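Local coordinates for putative uncharacterized protein PH0300 (Pyrococcus horikoshii, PDB 3VRH) that catalyses the ATP-dependent 2-thiolation of 5-methyluridine at position 54 in the T loop of tRNAs, stabilising them against heat, at residues K27-R32 against E201-A206; E237-E240 against T245-N248; F142-G147 against Q186-K191. All coordinates share one frame; numbering follows the deposited sequence.

Contact 1: K27-R32 against E201-A206; sequences KEYFER and EREVVA
Tyr29 and Phe30 reach across from helix 23-40 to meet Glu203 near the start of helix 201-211, and all the residues that touch are buried. The Tyr29 hydroxyl donates to Glu203, OH to OE2 2.7 Å, reaching the oxygen on its syn side, 29° out of the carboxylate plane. Ring and carboxylate planes stand 70° apart, with OE2 at the ring edge. Phe30, the next residue along, has CG anti to the backbone N, which carries its ring to the other helix at a slant: Glu203 CB sits at the ring edge, 3.9 Å from CE2, and Val204 CG2 is 4.1 Å from CZ. A flat aromatic suits this place because the short segments pass with their axes 10.9 Å apart, at 127° between N-to-C directions, a gap that large side chains must fill. Here the N-terminal zinc-binding domain, whose metal is held by Cys3, Cys6, Cys22 and His25, is joined to the PP-loop ATPase domain. Tyr207 stacks on Phe30, and Lys33 NZ, bonded to the Tyr29 hydroxyl, is likely to polarise it towards Glu203. Away from this tight packing each helix turns charged residues to solvent: on helix 23-40 Arg32 grips Glu28 side-on, NE and NH2 both to OE2, the NH2 bond being 3.0 Å long; on helix 201-211 Arg202 bonds the Lys13 carbonyl.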
ATOM      1  N   LYS A  27      -5.353  27.685 -15.981  1.00 27.14           N
ATOM      2  CA  LYS A  27      -4.017  27.647 -16.580  1.00 25.32           C
ATOM      3  C   LYS A  27      -3.022  28.286 -15.630  1.00 27.99           C
ATOM      4  O   LYS A  27      -1.970  27.714 -15.324  1.00 27.75           O
ATOM      5  CB  LYS A  27      -4.012  28.365 -17.936  1.00 27.48           C
ATOM      6  CG  LYS A  27      -4.514  27.475 -19.072  1.00 32.10           C
ATOM      7  CD  LYS A  27      -5.010  28.251 -20.302  1.00 34.23           C
ATOM      8  CE  LYS A  27      -3.978  29.202 -20.870  1.00 40.92           C
ATOM      9  NZ  LYS A  27      -4.397  29.706 -22.230  1.00 44.92           N
ATOM     10  N   GLU A  28      -3.391  29.468 -15.143  1.00 30.13           N
ATOM     11  CA  GLU A  28      -2.578  30.223 -14.195  1.00 28.82           C
ATOM     12  C   GLU A  28      -2.336  29.452 -12.900  1.00 30.35           C
ATOM     13  O   GLU A  28      -1.198  29.353 -12.428  1.00 28.96           O
ATOM     14  CB  GLU A  28      -3.242  31.573 -13.907  1.00 33.57           C
ATOM     15  CG  GLU A  28      -2.534  32.393 -12.845  1.00 39.07           C
ATOM     16  CD  GLU A  28      -3.057  33.832 -12.739  1.00 49.73           C
ATOM     17  OE1 GLU A  28      -4.142  34.139 -13.286  1.00 46.08           O
ATOM     18  OE2 GLU A  28      -2.368  34.660 -12.101  1.00 55.69           O
ATOM     19  N   TYR A  29      -3.401  28.895 -12.327  1.00 26.19           N
ATOM     20  CA  TYR A  29      -3.252  28.054 -11.139  1.00 28.88           C
ATOM     21  C   TYR A  29      -2.273  26.901 -11.404  1.00 29.65           C
ATOM     22  O   TYR A  29      -1.390  26.606 -10.584  1.00 28.77           O
ATOM     23  CB  TYR A  29      -4.621  27.535 -10.681  1.00 28.43           C
ATOM     24  CG  TYR A  29      -4.600  26.228  -9.918  1.00 31.70           C
ATOM     25  CD1 TYR A  29      -4.676  25.014 -10.595  1.00 27.70           C
ATOM     26  CD2 TYR A  29      -4.527  26.204  -8.525  1.00 32.20           C
ATOM     27  CE1 TYR A  29      -4.655  23.813  -9.917  1.00 29.37           C
ATOM     28  CE2 TYR A  29      -4.512  24.999  -7.824  1.00 27.57           C
ATOM     29  CZ  TYR A  29      -4.581  23.803  -8.532  1.00 36.24           C
ATOM     30  OH  TYR A  29      -4.564  22.586  -7.887  1.00 31.71           O
ATOM     31  N   PHE A  30      -2.400  26.272 -12.565  1.00 26.27           N
ATOM     32  CA  PHE A  30      -1.594  25.084 -12.850  1.00 27.34           C
ATOM     33  C   PHE A  30      -0.126  25.473 -12.985  1.00 24.67           C
ATOM     34  O   PHE A  30       0.768  24.821 -12.428  1.00 25.91           O
ATOM     35  CB  PHE A  30      -2.098  24.413 -14.126  1.00 24.76           C
ATOM     36  CG  PHE A  30      -1.464  23.076 -14.424  1.00 25.42           C
ATOM     37  CD1 PHE A  30      -0.299  22.996 -15.163  1.00 22.89           C
ATOM     38  CD2 PHE A  30      -2.083  21.886 -14.027  1.00 26.54           C
ATOM     39  CE1 PHE A  30       0.269  21.770 -15.468  1.00 19.43           C
ATOM     40  CE2 PHE A  30      -1.507  20.657 -14.331  1.00 25.59           C
ATOM     41  CZ  PHE A  30      -0.329  20.611 -15.057  1.00 20.68           C
ATOM     42  N   GLU A  31       0.107  26.550 -13.717  1.00 22.26           N
ATOM     43  CA  GLU A  31       1.455  27.044 -13.946  1.00 25.99           C
ATOM     44  C   GLU A  31       2.112  27.509 -12.643  1.00 27.36           C
ATOM     45  O   GLU A  31       3.297  27.251 -12.399  1.00 26.97           O
ATOM     46  CB  GLU A  31       1.416  28.173 -14.993  1.00 29.77           C
ATOM     47  CG  GLU A  31       1.063  27.696 -16.410  1.00 29.82           C
ATOM     48  CD  GLU A  31       0.299  28.749 -17.229  1.00 29.53           C
ATOM     49  OE1 GLU A  31      -0.362  28.378 -18.225  1.00 24.21           O
ATOM     50  OE2 GLU A  31       0.347  29.941 -16.867  1.00 33.33           O
ATOM     51  N   ARG A  32       1.335  28.183 -11.800  1.00 25.93           N
ATOM     52  CA  ARG A  32       1.836  28.584 -10.483  1.00 31.65           C
ATOM     53  C   ARG A  32       2.190  27.385  -9.610  1.00 28.89           C
ATOM     54  O   ARG A  32       3.252  27.359  -8.991  1.00 29.86           O
ATOM     55  CB  ARG A  32       0.805  29.435  -9.751  1.00 31.64           C
ATOM     56  CG  ARG A  32       0.631  30.810 -10.327  1.00 40.01           C
ATOM     57  CD  ARG A  32      -0.556  31.519  -9.688  1.00 50.15           C
ATOM     58  NE  ARG A  32      -0.683  32.893 -10.163  1.00 52.72           N
ATOM     59  CZ  ARG A  32      -0.006  33.918  -9.660  1.00 63.77           C
ATOM     60  NH1 ARG A  32       0.846  33.727  -8.656  1.00 62.96           N
ATOM     61  NH2 ARG A  32      -0.183  35.137 -10.156  1.00 61.31           N
ATOM     62  N   GLU A 201      -3.468  13.933 -12.192  1.00 22.98           N
ATOM     63  CA  GLU A 201      -3.601  13.493 -13.567  1.00 24.07           C
ATOM     64  C   GLU A 201      -4.789  14.183 -14.223  1.00 25.07           C
ATOM     65  O   GLU A 201      -4.750  14.554 -15.394  1.00 22.90           O
ATOM     66  CB  GLU A 201      -3.730  11.966 -13.660  1.00 24.83           C
ATOM     67  CG  GLU A 201      -3.796  11.494 -15.113  1.00 23.67           C
ATOM     68  CD  GLU A 201      -3.416  10.045 -15.307  1.00 27.66           C
ATOM     69  OE1 GLU A 201      -3.253   9.309 -14.308  1.00 32.53           O
ATOM     70  OE2 GLU A 201      -3.268   9.643 -16.472  1.00 30.72           O
ATOM     71  N   ARG A 202      -5.838  14.366 -13.439  1.00 22.92           N
ATOM     72  CA  ARG A 202      -7.029  15.074 -13.878  1.00 24.65           C
ATOM     73  C   ARG A 202      -6.707  16.539 -14.247  1.00 23.30           C
ATOM     74  O   ARG A 202      -7.201  17.067 -15.251  1.00 20.96           O
ATOM     75  CB  ARG A 202      -8.034  14.992 -12.739  1.00 23.80           C
ATOM     76  CG  ARG A 202      -9.278  15.775 -12.887  1.00 27.38           C
ATOM     77  CD  ARG A 202      -9.920  15.895 -11.498  1.00 27.08           C
ATOM     78  NE  ARG A 202     -11.070  16.771 -11.570  1.00 31.41           N
ATOM     79  CZ  ARG A 202     -11.195  17.914 -10.905  1.00 28.64           C
ATOM     80  NH1 ARG A 202     -10.243  18.312 -10.074  1.00 32.05           N
ATOM     81  NH2 ARG A 202     -12.301  18.638 -11.053  1.00 32.16           N
ATOM     82  N   GLU A 203      -5.862  17.190 -13.451  1.00 20.32           N
ATOM     83  CA  GLU A 203      -5.446  18.565 -13.775  1.00 24.70           C
ATOM     84  C   GLU A 203      -4.579  18.604 -15.043  1.00 22.37           C
ATOM     85  O   GLU A 203      -4.696  19.511 -15.849  1.00 23.14           O
ATOM     86  CB  GLU A 203      -4.727  19.204 -12.587  1.00 23.81           C
ATOM     87  CG  GLU A 203      -5.670  19.437 -11.431  1.00 24.41           C
ATOM     88  CD  GLU A 203      -4.979  19.879 -10.172  1.00 26.43           C
ATOM     89  OE1 GLU A 203      -3.801  19.519  -9.958  1.00 25.14           O
ATOM     90  OE2 GLU A 203      -5.634  20.586  -9.383  1.00 25.22           O
ATOM     91  N   VAL A 204      -3.730  17.594 -15.220  1.00 23.32           N
ATOM     92  CA  VAL A 204      -2.924  17.491 -16.430  1.00 21.86           C
ATOM     93  C   VAL A 204      -3.806  17.364 -17.666  1.00 26.74           C
ATOM     94  O   VAL A 204      -3.643  18.126 -18.634  1.00 21.48           O
ATOM     95  CB  VAL A 204      -1.918  16.336 -16.364  1.00 22.53           C
ATOM     96  CG1 VAL A 204      -1.209  16.171 -17.696  1.00 22.88           C
ATOM     97  CG2 VAL A 204      -0.909  16.573 -15.236  1.00 20.89           C
ATOM     98  N   VAL A 205      -4.746  16.420 -17.634  1.00 23.67           N
ATOM     99  CA  VAL A 205      -5.722  16.311 -18.717  1.00 23.62           C
ATOM    100  C   VAL A 205      -6.393  17.657 -18.998  1.00 27.13           C
ATOM    101  O   VAL A 205      -6.426  18.115 -20.148  1.00 27.71           O
ATOM    102  CB  VAL A 205      -6.806  15.242 -18.437  1.00 23.00           C
ATOM    103  CG1 VAL A 205      -7.950  15.361 -19.463  1.00 22.53           C
ATOM    104  CG2 VAL A 205      -6.194  13.848 -18.479  1.00 22.65           C
ATOM    105  N   ALA A 206      -6.892  18.308 -17.955  1.00 23.82           N
ATOM    106  CA  ALA A 206      -7.563  19.588 -18.147  1.00 25.48           C
ATOM    107  C   ALA A 206      -6.639  20.673 -18.734  1.00 25.70           C
ATOM    108  O   ALA A 206      -7.064  21.525 -19.521  1.00 25.23           O
ATOM    109  CB  ALA A 206      -8.212  20.053 -16.844  1.00 28.25           C
TER

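Contact 2: E237-E240 against T245-N248; sequences ELEE and TKFN
Glu239, near the end of helix 228-241, turns its carboxylate onto the first turn of helix 245-256. Its side chain starts with CG anti to the backbone N (chi1 -167°) and then bends at chi2 (70°), so that the carboxylate comes nearer to the second helix than the direction of its CB would suggest. The backbone N of Lys246 donates to OE2 at 2.8 Å through the syn lone pair, with an N-H...O angle of 158°. OE1 binds the backbone N of Gly244 and accepts a hydrogen bond from a water, 2.6 Å from OE1; that water in turn accepts from the backbone N of Phe247, 3.1 Å from its oxygen. One carboxylate, sent over from the preceding helix, thus serves several N-H groups that the opening turn of a helix cannot bond internally. The two consecutive helices are joined by a tight connection of a few residues, the chain turning sharply between them. A glutamate suits this place because it has the length to span the turn and a negative charge that probably interacts favourably with the partly positive N-terminal end of the helix. Lys246 runs alongside: extended beyond CG, it lays its methylenes by the carboxylate, CG 3.4 Å from Glu239 OE2, and carries NZ on to Asp158 and Asn236. Thr245 has CG2 anti to its backbone N, which sets the methyl 4.2 Å from Leu238 CB and leaves OG1 to bond the carbonyl of Arg242. The branched threonine therefore offers carbon to the leucine and oxygen to the turn. Leu238 itself is buried, and also packs on Val234 of the second subunit.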
ATOM      1  N   GLU A 237     -10.676   5.132  -6.483  1.00 42.41           N
ATOM      2  CA  GLU A 237     -11.742   4.595  -5.637  1.00 47.65           C
ATOM      3  C   GLU A 237     -11.604   5.128  -4.218  1.00 45.79           C
ATOM      4  O   GLU A 237     -12.520   5.768  -3.708  1.00 51.60           O
ATOM      5  CB  GLU A 237     -11.748   3.061  -5.627  1.00 45.79           C
ATOM      6  CG  GLU A 237     -12.972   2.459  -4.912  1.00 59.64           C
ATOM      7  CD  GLU A 237     -12.674   1.135  -4.204  1.00 68.07           C
ATOM      8  OE1 GLU A 237     -11.871   0.340  -4.748  1.00 68.22           O
ATOM      9  OE2 GLU A 237     -13.236   0.896  -3.104  1.00 61.19           O
ATOM     10  N   LEU A 238     -10.447   4.887  -3.601  1.00 43.16           N
ATOM     11  CA  LEU A 238     -10.154   5.390  -2.255  1.00 43.30           C
ATOM     12  C   LEU A 238     -10.283   6.910  -2.108  1.00 45.31           C
ATOM     13  O   LEU A 238     -10.777   7.403  -1.083  1.00 44.31           O
ATOM     14  CB  LEU A 238      -8.759   4.948  -1.806  1.00 37.41           C
ATOM     15  CG  LEU A 238      -8.610   3.454  -1.589  1.00 42.09           C
ATOM     16  CD1 LEU A 238      -7.210   3.135  -1.119  1.00 45.00           C
ATOM     17  CD2 LEU A 238      -9.635   2.970  -0.569  1.00 44.88           C
ATOM     18  N   GLU A 239      -9.826   7.642  -3.121  1.00 38.95           N
ATOM     19  CA  GLU A 239      -9.930   9.096  -3.130  1.00 38.72           C
ATOM     20  C   GLU A 239     -11.379   9.602  -3.042  1.00 46.78           C
ATOM     21  O   GLU A 239     -11.657  10.579  -2.352  1.00 48.36           O
ATOM     22  CB  GLU A 239      -9.274   9.664  -4.388  1.00 39.17           C
ATOM     23  CG  GLU A 239      -9.064  11.167  -4.336  1.00 38.20           C
ATOM     24  CD  GLU A 239      -7.985  11.558  -3.344  1.00 35.25           C
ATOM     25  OE1 GLU A 239      -7.958  12.730  -2.918  1.00 35.21           O
ATOM     26  OE2 GLU A 239      -7.160  10.681  -2.992  1.00 36.48           O
ATOM     27  N   GLU A 240     -12.299   8.954  -3.750  1.00 46.25           N
ATOM     28  CA  GLU A 240     -13.705   9.355  -3.698  1.00 52.31           C
ATOM     29  C   GLU A 240     -14.343   8.998  -2.358  1.00 51.34           C
ATOM     30  O   GLU A 240     -15.210   9.719  -1.879  1.00 54.24           O
ATOM     31  CB  GLU A 240     -14.503   8.754  -4.859  1.00 57.30           C
ATOM     32  CG  GLU A 240     -14.213   9.417  -6.201  1.00 70.43           C
ATOM     33  CD  GLU A 240     -14.941   8.761  -7.371  1.00 85.83           C
ATOM     34  OE1 GLU A 240     -15.510   7.657  -7.191  1.00 80.38           O
ATOM     35  OE2 GLU A 240     -14.938   9.357  -8.476  1.00 91.19           O
ATOM     36  N   THR A 245      -6.660  11.316   0.200  1.00 33.92           N
ATOM     37  CA  THR A 245      -5.914  10.070   0.379  1.00 33.92           C
ATOM     38  C   THR A 245      -4.598  10.056  -0.396  1.00 30.51           C
ATOM     39  O   THR A 245      -3.542   9.748   0.171  1.00 28.87           O
ATOM     40  CB  THR A 245      -6.774   8.846  -0.005  1.00 34.63           C
ATOM     41  OG1 THR A 245      -7.829   8.686   0.952  1.00 38.23           O
ATOM     42  CG2 THR A 245      -5.930   7.570  -0.038  1.00 33.60           C
ATOM     43  N   LYS A 246      -4.657  10.402  -1.680  1.00 27.95           N
ATOM     44  CA  LYS A 246      -3.470  10.301  -2.533  1.00 30.20           C
ATOM     45  C   LYS A 246      -2.361  11.213  -2.039  1.00 28.25           C
ATOM     46  O   LYS A 246      -1.196  10.819  -1.956  1.00 26.35           O
ATOM     47  CB  LYS A 246      -3.799  10.650  -3.985  1.00 32.29           C
ATOM     48  CG  LYS A 246      -4.528   9.587  -4.785  1.00 33.18           C
ATOM     49  CD  LYS A 246      -5.112  10.229  -6.042  1.00 37.46           C
ATOM     50  CE  LYS A 246      -5.999   9.286  -6.829  1.00 35.89           C
ATOM     51  NZ  LYS A 246      -6.811  10.020  -7.862  1.00 37.68           N
ATOM     52  N   PHE A 247      -2.729  12.449  -1.728  1.00 29.96           N
ATOM     53  CA  PHE A 247      -1.760  13.439  -1.307  1.00 25.74           C
ATOM     54  C   PHE A 247      -1.130  12.996   0.013  1.00 26.45           C
ATOM     55  O   PHE A 247       0.095  13.052   0.198  1.00 31.16           O
ATOM     56  CB  PHE A 247      -2.450  14.794  -1.129  1.00 29.56           C
ATOM     57  CG  PHE A 247      -1.521  15.893  -0.681  1.00 34.96           C
ATOM     58  CD1 PHE A 247      -1.287  16.122   0.668  1.00 31.68           C
ATOM     59  CD2 PHE A 247      -0.857  16.687  -1.617  1.00 37.09           C
ATOM     60  CE1 PHE A 247      -0.419  17.121   1.082  1.00 33.48           C
ATOM     61  CE2 PHE A 247       0.010  17.698  -1.202  1.00 37.60           C
ATOM     62  CZ  PHE A 247       0.224  17.912   0.149  1.00 30.95           C
ATOM     63  N   ASN A 248      -1.985  12.575   0.937  1.00 27.68           N
ATOM     64  CA  ASN A 248      -1.565  12.142   2.265  1.00 27.48           C
ATOM     65  C   ASN A 248      -0.575  10.976   2.187  1.00 24.05           C
ATOM     66  O   ASN A 248       0.441  10.961   2.874  1.00 22.80           O
ATOM     67  CB  ASN A 248      -2.807  11.786   3.096  1.00 28.40           C
ATOM     68  CG  ASN A 248      -2.471  11.374   4.511  1.00 28.46           C
ATOM     69  OD1 ASN A 248      -1.831  12.114   5.256  1.00 27.24           O
ATOM     70  ND2 ASN A 248      -2.917  10.190   4.893  1.00 30.18           N
TER
HETATM   71  O   HOH W   1      -5.489  13.510  -2.564  1.00 33.50           O

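Contact 3: F142-G147 against Q186-K191; sequences FAYDNG and QGKFIK
Tyr144 and Ala143, on the last turn of helix 127-145, meet Ile190 and Lys188 of the loop that leads into strand 191-193. The apolar part is carried by Ile190: CG1 lies 3.7 Å from Ala143 CB, where the small methyl lets the loop come close, and CD1 lies 3.8 Å from Tyr144 CA. The second part is aliphatic on aromatic. Lys188, fully extended beyond CG, crosses the tyrosine obliquely, its CB over one ring face, its CD 3.6 Å from Tyr144 CZ and its CE 3.2 Å from Tyr144 OH. Lysine suits this place because its methylenes run over the rim of one face near the hydroxyl end while NZ goes on to the carbonyl of Arg276. Replacing Tyr144 with an alanine would probably open a gap beside Lys188 and leave its methylenes free to shift. No hydrogen bond runs directly between the two segments; Asn146 ND2 donates to Phe142 O at 3.0 Å, and Gly147, with positive phi, ends the helix in a Schellman motif. Asn140, one turn earlier, bonds the loop backbone at Lys188 and Ile190. The helix thus lies against the PP-loop sheet, Ala143 on strands 49-53 and 150-152, with the loop wrapped beside its C-terminal end.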
ATOM      1  N   PHE A 142      21.832  10.624 -23.813  1.00 25.69           N
ATOM      2  CA  PHE A 142      21.611  11.748 -24.717  1.00 25.52           C
ATOM      3  C   PHE A 142      21.783  13.051 -23.970  1.00 29.93           C
ATOM      4  O   PHE A 142      22.366  14.002 -24.486  1.00 27.12           O
ATOM      5  CB  PHE A 142      20.210  11.705 -25.344  1.00 25.70           C
ATOM      6  CG  PHE A 142      19.989  12.769 -26.382  1.00 26.39           C
ATOM      7  CD1 PHE A 142      19.598  14.048 -26.015  1.00 22.64           C
ATOM      8  CD2 PHE A 142      20.206  12.496 -27.726  1.00 23.42           C
ATOM      9  CE1 PHE A 142      19.417  15.026 -26.965  1.00 25.05           C
ATOM     10  CE2 PHE A 142      20.018  13.473 -28.673  1.00 22.54           C
ATOM     11  CZ  PHE A 142      19.626  14.738 -28.289  1.00 23.17           C
ATOM     12  N   ALA A 143      21.245  13.103 -22.756  1.00 27.28           N
ATOM     13  CA  ALA A 143      21.388  14.291 -21.927  1.00 30.00           C
ATOM     14  C   ALA A 143      22.861  14.511 -21.618  1.00 28.02           C
ATOM     15  O   ALA A 143      23.347  15.636 -21.615  1.00 31.85           O
ATOM     16  CB  ALA A 143      20.607  14.127 -20.625  1.00 30.10           C
ATOM     17  N   TYR A 144      23.557  13.414 -21.365  1.00 27.66           N
ATOM     18  CA  TYR A 144      24.946  13.469 -20.933  1.00 36.50           C
ATOM     19  C   TYR A 144      25.856  13.898 -22.083  1.00 33.81           C
ATOM     20  O   TYR A 144      26.596  14.876 -21.961  1.00 33.05           O
ATOM     21  CB  TYR A 144      25.374  12.116 -20.362  1.00 31.30           C
ATOM     22  CG  TYR A 144      26.868  11.961 -20.192  1.00 39.19           C
ATOM     23  CD1 TYR A 144      27.562  12.713 -19.254  1.00 40.76           C
ATOM     24  CD2 TYR A 144      27.586  11.053 -20.974  1.00 43.54           C
ATOM     25  CE1 TYR A 144      28.937  12.579 -19.104  1.00 44.28           C
ATOM     26  CE2 TYR A 144      28.959  10.906 -20.830  1.00 49.83           C
ATOM     27  CZ  TYR A 144      29.628  11.670 -19.891  1.00 54.73           C
ATOM     28  OH  TYR A 144      30.991  11.525 -19.748  1.00 62.61           O
ATOM     29  N   ASP A 145      25.773  13.160 -23.189  1.00 30.06           N
ATOM     30  CA  ASP A 145      26.532  13.438 -24.405  1.00 31.65           C
ATOM     31  C   ASP A 145      26.405  14.864 -24.895  1.00 32.34           C
ATOM     32  O   ASP A 145      27.337  15.397 -25.493  1.00 38.16           O
ATOM     33  CB  ASP A 145      26.079  12.518 -25.536  1.00 30.93           C
ATOM     34  CG  ASP A 145      26.591  11.117 -25.377  1.00 34.28           C
ATOM     35  OD1 ASP A 145      27.418  10.895 -24.473  1.00 37.19           O
ATOM     36  OD2 ASP A 145      26.180  10.236 -26.160  1.00 37.99           O
ATOM     37  N   ASN A 146      25.254  15.479 -24.661  1.00 24.93           N
ATOM     38  CA  ASN A 146      24.987  16.812 -25.190  1.00 33.02           C
ATOM     39  C   ASN A 146      25.115  17.903 -24.146  1.00 35.98           C
ATOM     40  O   ASN A 146      24.757  19.047 -24.405  1.00 35.78           O
ATOM     41  CB  ASN A 146      23.602  16.877 -25.853  1.00 30.18           C
ATOM     42  CG  ASN A 146      23.568  16.166 -27.187  1.00 28.47           C
ATOM     43  OD1 ASN A 146      23.964  16.738 -28.196  1.00 26.94           O
ATOM     44  ND2 ASN A 146      23.115  14.900 -27.198  1.00 26.52           N
ATOM     45  N   GLY A 147      25.595  17.542 -22.960  1.00 36.92           N
ATOM     46  CA  GLY A 147      25.832  18.526 -21.911  1.00 36.28           C
ATOM     47  C   GLY A 147      24.609  19.165 -21.272  1.00 36.50           C
ATOM     48  O   GLY A 147      24.683  20.305 -20.788  1.00 36.58           O
ATOM     49  N   GLN A 186      24.500  12.406 -10.306  1.00 47.42           N
ATOM     50  CA  GLN A 186      25.416  11.501  -9.633  1.00 49.59           C
ATOM     51  C   GLN A 186      26.288  10.799 -10.659  1.00 49.07           C
ATOM     52  O   GLN A 186      25.872   9.811 -11.269  1.00 45.11           O
ATOM     53  CB  GLN A 186      24.636  10.482  -8.795  1.00 57.11           C
ATOM     54  CG  GLN A 186      25.495   9.532  -7.973  1.00 61.00           C
ATOM     55  CD  GLN A 186      24.661   8.631  -7.079  1.00 69.85           C
ATOM     56  OE1 GLN A 186      23.458   8.849  -6.903  1.00 68.39           O
ATOM     57  NE2 GLN A 186      25.296   7.611  -6.511  1.00 71.59           N
ATOM     58  N   GLY A 187      27.498  11.318 -10.849  1.00 51.98           N
ATOM     59  CA  GLY A 187      28.393  10.790 -11.864  1.00 50.09           C
ATOM     60  C   GLY A 187      27.804  11.063 -13.231  1.00 44.55           C
ATOM     61  O   GLY A 187      27.357  12.182 -13.498  1.00 46.14           O
ATOM     62  N   LYS A 188      27.768  10.047 -14.088  1.00 40.71           N
ATOM     63  CA  LYS A 188      27.228  10.235 -15.431  1.00 43.49           C
ATOM     64  C   LYS A 188      25.694  10.097 -15.501  1.00 44.34           C
ATOM     65  O   LYS A 188      25.103  10.197 -16.582  1.00 39.00           O
ATOM     66  CB  LYS A 188      27.940   9.336 -16.442  1.00 39.25           C
ATOM     67  CG  LYS A 188      29.445   9.580 -16.509  1.00 48.57           C
ATOM     68  CD  LYS A 188      30.081   8.838 -17.675  1.00 55.06           C
ATOM     69  CE  LYS A 188      31.567   9.134 -17.778  1.00 52.65           C
ATOM     70  NZ  LYS A 188      32.195   8.415 -18.925  1.00 55.49           N
ATOM     71  N   PHE A 189      25.061   9.891 -14.344  1.00 39.29           N
ATOM     72  CA  PHE A 189      23.604  10.027 -14.220  1.00 37.08           C
ATOM     73  C   PHE A 189      23.210  11.490 -14.086  1.00 36.74           C
ATOM     74  O   PHE A 189      23.487  12.128 -13.065  1.00 41.78           O
ATOM     75  CB  PHE A 189      23.082   9.249 -13.012  1.00 35.97           C
ATOM     76  CG  PHE A 189      23.007   7.764 -13.233  1.00 45.96           C
ATOM     77  CD1 PHE A 189      22.674   7.249 -14.477  1.00 49.41           C
ATOM     78  CD2 PHE A 189      23.267   6.877 -12.192  1.00 50.52           C
ATOM     79  CE1 PHE A 189      22.599   5.876 -14.683  1.00 48.05           C
ATOM     80  CE2 PHE A 189      23.198   5.504 -12.390  1.00 51.53           C
ATOM     81  CZ  PHE A 189      22.860   5.003 -13.636  1.00 51.17           C
ATOM     82  N   ILE A 190      22.574  12.026 -15.123  1.00 34.99           N
ATOM     83  CA  ILE A 190      22.122  13.411 -15.129  1.00 28.54           C
ATOM     84  C   ILE A 190      20.979  13.596 -14.139  1.00 29.27           C
ATOM     85  O   ILE A 190      20.187  12.678 -13.933  1.00 26.67           O
ATOM     86  CB  ILE A 190      21.636  13.830 -16.544  1.00 29.88           C
ATOM     87  CG1 ILE A 190      22.736  13.607 -17.583  1.00 30.85           C
ATOM     88  CG2 ILE A 190      21.183  15.279 -16.556  1.00 26.29           C
ATOM     89  CD1 ILE A 190      23.948  14.482 -17.379  1.00 30.86           C
ATOM     90  N   LYS A 191      20.898  14.781 -13.536  1.00 31.93           N
ATOM     91  CA  LYS A 191      19.805  15.116 -12.625  1.00 34.64           C
ATOM     92  C   LYS A 191      18.448  14.938 -13.306  1.00 31.78           C
ATOM     93  O   LYS A 191      18.221  15.493 -14.392  1.00 29.43           O
ATOM     94  CB  LYS A 191      19.928  16.562 -12.124  1.00 31.13           C
ATOM     95  CG  LYS A 191      18.767  16.989 -11.234  1.00 31.92           C
ATOM     96  CD  LYS A 191      19.029  18.296 -10.504  1.00 34.57           C
ATOM     97  CE  LYS A 191      19.018  19.464 -11.462  1.00 34.37           C
ATOM     98  NZ  LYS A 191      18.650  20.738 -10.783  1.00 37.65           N
TER

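How the contacts relate
Contact 1 is fully buried, contacts 2 and 3 partly. No secondary-structure element is used twice, although helix 201-211 of contact 1 and helix 228-241 of contact 2 follow each other in the chain, and the nearest atoms of contacts 1 and 2 are about 7 Å apart. Contact 3 lies on the other side of the chain's centre from both, its centre about 29 Å from that of contact 1. The chemistry follows place: contact 1 joins two domains through aromatic rings and a buried hydroxyl-carboxylate bond, contact 2 ties sequence neighbours through a carboxylate receiving backbone N-H groups of the next helix, directly and through water, and contact 3 uses carbon packing with no hydrogen bond between its segments.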